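Local coordinates for folylpolyglutamate synthase protein FOLC (Mycobacterium tuberculosis, PDB 2VOS), which probably catalyses ATP-dependent addition of L-glutamate to dihydropteroate and to tetrahydrofolate, giving dihydrofolate and folylpolyglutamates, at residues A70-K75 against T195-D200. Numbering follows the deposited sequence.
With MG (magnesium ion), chain C; ADP (adenosine-5'-diphosphate), chain B; GOL (glycerol), chain H.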
ATOM      1  N   ALA A  70       2.101   7.946   5.703  1.00 26.16           N
ATOM      2  CA  ALA A  70       2.924   8.280   4.506  1.00 26.36           C
ATOM      3  C   ALA A  70       4.140   7.408   4.529  1.00 26.64           C
ATOM      4  O   ALA A  70       4.389   6.677   5.520  1.00 25.30           O
ATOM      5  CB  ALA A  70       3.291   9.766   4.513  1.00 25.76           C
ATOM      6  N   GLY A  71       4.878   7.375   3.414  1.00 26.37           N
ATOM      7  CA  GLY A  71       6.116   6.616   3.371  1.00 27.77           C
ATOM      8  C   GLY A  71       6.240   6.020   1.996  1.00 27.99           C
ATOM      9  O   GLY A  71       5.383   6.281   1.147  1.00 29.04           O
ATOM     10  N   THR A  72       7.258   5.197   1.764  1.00 28.90           N
ATOM     11  CA  THR A  72       7.438   4.621   0.450  1.00 27.74           C
ATOM     12  C   THR A  72       6.950   3.208   0.358  1.00 29.76           C
ATOM     13  O   THR A  72       6.353   2.838  -0.647  1.00 29.70           O
ATOM     14  CB  THR A  72       8.924   4.637   0.007  1.00 28.78           C
ATOM     15  OG1 THR A  72       9.361   6.009   0.050  1.00 27.53           O
ATOM     16  CG2 THR A  72       9.005   4.170  -1.436  1.00 28.20           C
ATOM     17  N   ASN A  73       7.284   2.373   1.328  1.00 29.71           N
ATOM     18  CA  ASN A  73       6.817   1.000   1.286  1.00 31.19           C
ATOM     19  C   ASN A  73       6.057   0.665   2.602  1.00 30.25           C
ATOM     20  O   ASN A  73       6.429   1.144   3.658  1.00 28.21           O
ATOM     21  CB  ASN A  73       7.982   0.030   1.168  1.00 32.22           C
ATOM     22  CG  ASN A  73       8.574  -0.035  -0.246  1.00 37.80           C
ATOM     23  OD1 ASN A  73       9.552   0.631  -0.495  1.00 36.75           O
ATOM     24  ND2 ASN A  73       7.998  -0.881  -1.146  1.00 34.01           N
ATOM     25  N   GLY A  74       5.026  -0.177   2.498  1.00 29.50           N
ATOM     26  CA  GLY A  74       4.260  -0.638   3.648  1.00 28.38           C
ATOM     27  C   GLY A  74       3.097   0.287   4.017  1.00 27.33           C
ATOM     28  O   GLY A  74       2.418   0.024   5.023  1.00 26.61           O
ATOM     29  N   LYS A  75       2.833   1.358   3.266  1.00 25.62           N
ATOM     30  CA  LYS A  75       1.722   2.235   3.702  1.00 25.61           C
ATOM     31  C   LYS A  75       0.407   1.461   3.787  1.00 26.40           C
ATOM     32  O   LYS A  75      -0.323   1.554   4.782  1.00 26.03           O
ATOM     33  CB  LYS A  75       1.448   3.481   2.829  1.00 25.37           C
ATOM     34  CG  LYS A  75       2.629   4.545   2.721  1.00 26.17           C
ATOM     35  CD  LYS A  75       2.205   5.715   1.847  1.00 27.85           C
ATOM     36  CE  LYS A  75       2.068   5.301   0.351  1.00 27.22           C
ATOM     37  NZ  LYS A  75       3.297   4.563  -0.169  1.00 27.47           N
ATOM     38  N   THR A 195       6.224   5.341   7.283  1.00 39.37           N
ATOM     39  CA  THR A 195       6.836   4.088   6.985  1.00 39.02           C
ATOM     40  C   THR A 195       8.169   4.282   6.234  1.00 39.84           C
ATOM     41  O   THR A 195       8.522   5.410   5.822  1.00 40.21           O
ATOM     42  CB  THR A 195       5.852   3.213   6.155  1.00 38.64           C
ATOM     43  OG1 THR A 195       5.854   3.626   4.780  1.00 41.27           O
ATOM     44  CG2 THR A 195       4.409   3.273   6.674  1.00 38.65           C
ATOM     45  N   PRO A 196       8.901   3.189   6.015  1.00 39.78           N
ATOM     46  CA  PRO A 196      10.237   3.356   5.408  1.00 40.90           C
ATOM     47  C   PRO A 196      10.206   4.094   4.102  1.00 40.26           C
ATOM     48  O   PRO A 196       9.403   3.799   3.238  1.00 40.85           O
ATOM     49  CB  PRO A 196      10.721   1.918   5.195  1.00 40.46           C
ATOM     50  CG  PRO A 196      10.022   1.167   6.464  1.00 40.86           C
ATOM     51  CD  PRO A 196       8.608   1.777   6.332  1.00 40.61           C
ATOM     52  N   ILE A 197      11.156   5.006   3.945  1.00 41.35           N
ATOM     53  CA  ILE A 197      11.267   5.819   2.735  1.00 40.79           C
ATOM     54  C   ILE A 197      12.453   5.365   1.851  1.00 41.24           C
ATOM     55  O   ILE A 197      13.549   5.098   2.358  1.00 41.47           O
ATOM     56  CB  ILE A 197      11.392   7.300   3.152  1.00 40.98           C
ATOM     57  CG1 ILE A 197      10.073   7.756   3.807  1.00 40.56           C
ATOM     58  CG2 ILE A 197      11.774   8.164   1.961  1.00 39.59           C
ATOM     59  CD1 ILE A 197      10.218   9.069   4.596  1.00 39.33           C
ATOM     60  N   SER A 198      12.254   5.288   0.536  1.00 40.02           N
ATOM     61  CA  SER A 198      13.327   4.956  -0.418  1.00 41.25           C
ATOM     62  C   SER A 198      12.846   5.458  -1.760  1.00 40.93           C
ATOM     63  O   SER A 198      11.964   6.294  -1.799  1.00 43.08           O
ATOM     64  CB  SER A 198      13.620   3.457  -0.458  1.00 40.54           C
ATOM     65  OG  SER A 198      12.450   2.773  -0.842  1.00 42.82           O
ATOM     66  N   ILE A 199      13.386   4.958  -2.856  1.00 41.72           N
ATOM     67  CA  ILE A 199      12.984   5.455  -4.185  1.00 41.88           C
ATOM     68  C   ILE A 199      11.828   4.592  -4.697  1.00 40.58           C
ATOM     69  O   ILE A 199      11.774   3.378  -4.484  1.00 40.70           O
ATOM     70  CB  ILE A 199      14.112   5.348  -5.174  1.00 41.78           C
ATOM     71  CG1 ILE A 199      15.271   6.321  -4.811  1.00 46.25           C
ATOM     72  CG2 ILE A 199      13.620   5.628  -6.627  1.00 44.30           C
ATOM     73  CD1 ILE A 199      14.836   7.787  -4.602  1.00 47.51           C
ATOM     74  N   ASP A 200      10.894   5.223  -5.375  1.00 40.31           N
ATOM     75  CA  ASP A 200       9.853   4.459  -6.045  1.00 39.07           C
ATOM     76  C   ASP A 200       9.582   5.102  -7.362  1.00 38.13           C
ATOM     77  O   ASP A 200       9.918   4.555  -8.380  1.00 38.27           O
ATOM     78  CB  ASP A 200       8.613   4.436  -5.173  1.00 39.86           C
ATOM     79  CG  ASP A 200       7.386   3.921  -5.912  1.00 42.67           C
ATOM     80  OD1 ASP A 200       7.460   3.351  -6.978  1.00 48.51           O
ATOM     81  OD2 ASP A 200       6.311   4.135  -5.438  1.00 49.34           O
TER
HETATM   82 MG    MG C1491       4.825   2.776  -4.451  1.00 39.43          MG
HETATM   83  PB  ADP B1490       2.532   1.074  -0.149  1.00 32.04           P
HETATM   84  O1B ADP B1490       1.084   1.266   0.220  1.00 29.25           O
HETATM   85  O2B ADP B1490       2.765   1.075  -1.635  1.00 33.59           O
HETATM   86  O3B ADP B1490       3.528   1.896   0.611  1.00 30.87           O
HETATM   87  PA  ADP B1490       2.157  -1.806   0.449  1.00 32.77           P
HETATM   88  O1A ADP B1490       1.058  -1.807  -0.604  1.00 31.51           O
HETATM   89  O2A ADP B1490       2.023  -2.393   1.844  1.00 26.12           O
HETATM   90  O3A ADP B1490       2.976  -0.388   0.408  1.00 31.81           O
HETATM   91  O5' ADP B1490       3.286  -2.755  -0.234  1.00 35.29           O
HETATM   92  C5' ADP B1490       3.684  -2.698  -1.611  1.00 33.51           C
HETATM   93  C4' ADP B1490       4.821  -3.734  -1.756  1.00 39.19           C
HETATM   94  O4' ADP B1490       5.962  -3.292  -0.971  1.00 34.70           O
HETATM   95  C3' ADP B1490       4.518  -5.095  -1.132  1.00 41.59           C
HETATM   96  O3' ADP B1490       4.102  -6.024  -2.113  1.00 47.10           O
HETATM   97  C2' ADP B1490       5.796  -5.661  -0.580  1.00 42.55           C
HETATM   98  O2' ADP B1490       6.563  -6.169  -1.726  1.00 48.77           O
HETATM   99  C1' ADP B1490       6.556  -4.402  -0.252  1.00 37.44           C
HETATM  100  N9  ADP B1490       6.525  -3.951   1.169  1.00 34.80           N
HETATM  101  C8  ADP B1490       5.474  -3.696   2.019  1.00 32.19           C
HETATM  102  N7  ADP B1490       5.948  -3.238   3.215  1.00 31.85           N
HETATM  103  C5  ADP B1490       7.299  -3.095   3.078  1.00 31.30           C
HETATM  104  C6  ADP B1490       8.412  -2.632   3.914  1.00 33.48           C
HETATM  105  N6  ADP B1490       8.197  -2.201   5.175  1.00 30.42           N
HETATM  106  N1  ADP B1490       9.636  -2.715   3.380  1.00 30.70           N
HETATM  107  C2  ADP B1490       9.943  -3.191   2.146  1.00 31.87           C
HETATM  108  N3  ADP B1490       8.973  -3.612   1.291  1.00 32.58           N
HETATM  109  C4  ADP B1490       7.676  -3.586   1.743  1.00 34.00           C
HETATM  110  C1  GOL H1496      10.030   9.325  -4.866  1.00 39.32           C
HETATM  111  O1  GOL H1496      10.838   8.285  -5.392  1.00 37.72           O
HETATM  112  C2  GOL H1496       8.864   8.710  -4.104  1.00 36.74           C
HETATM  113  O2  GOL H1496       7.992   7.965  -4.957  1.00 33.41           O
HETATM  114  C3  GOL H1496       9.411   7.832  -2.972  1.00 37.75           C
HETATM  115  O3  GOL H1496       8.308   7.475  -2.156  1.00 40.15           O
HETATM  116  O   HOH W   1       5.327   1.304  -2.678  1.00 59.95           O
HETATM  117  O   HOH W   2      11.125   1.826   1.316  1.00 38.21           O
HETATM  118  O   HOH W   3       3.918   3.768  -5.817  1.00 43.24           O
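The amide of N73, whose OD1 comes within 3.6 Å of S198 OG, faces the ADP adenine: its carbon CG sits above adenine N3 at 3.9 Å, the plane tilted about 30° to the base. CB covers the C4–C5 bond; ND2 donates to ribose O4', while OD1 takes bonds from N355 and a water shared with S198 OG. P196 places its ring near amino group N6. The two oxygens of the D200 carboxylate part company: OD2 binds magnesium at 2.2 Å, OD1 forms a salt bridge with K385, and CB packs on T72 CG2 at 3.8 Å.

The P-loop 70-75 has 195-200 packed against it, and its own amides turn to the phosphates, G74 N to O3A and K75 N to O3B. Bonds from 195-200 are consistent with holding this form. P196 O accepts bonds from T72 N (3.0 Å, above the carbonyl plane) and N73 N, nearly along the C=O axis. T72 chi1 of -57° sets OG1 beside its own backbone N, where it accepts a bond from S198 N (3.0 Å) and is also hydrogen-bonded to a glycerol, probably from the crystallisation liquor. T195 OG1 donates to N73 O from above the carbonyl plane and packs against G71 CA at 3.3 Å. Bent K75 carries NZ to G71 O and ADP O3B, consistent with partial neutralisation of the phosphate.

H354 also binds magnesium, as do two waters, one donating to T72 O and ADP O2B. Strands 66-70 and 191-194 run parallel, and T195 N to A70 O prolongs their pairing; one loop enters helix 75-88 through N-cap G74, the other leads toward helix 209-217, whose K216 touches T72 and I197.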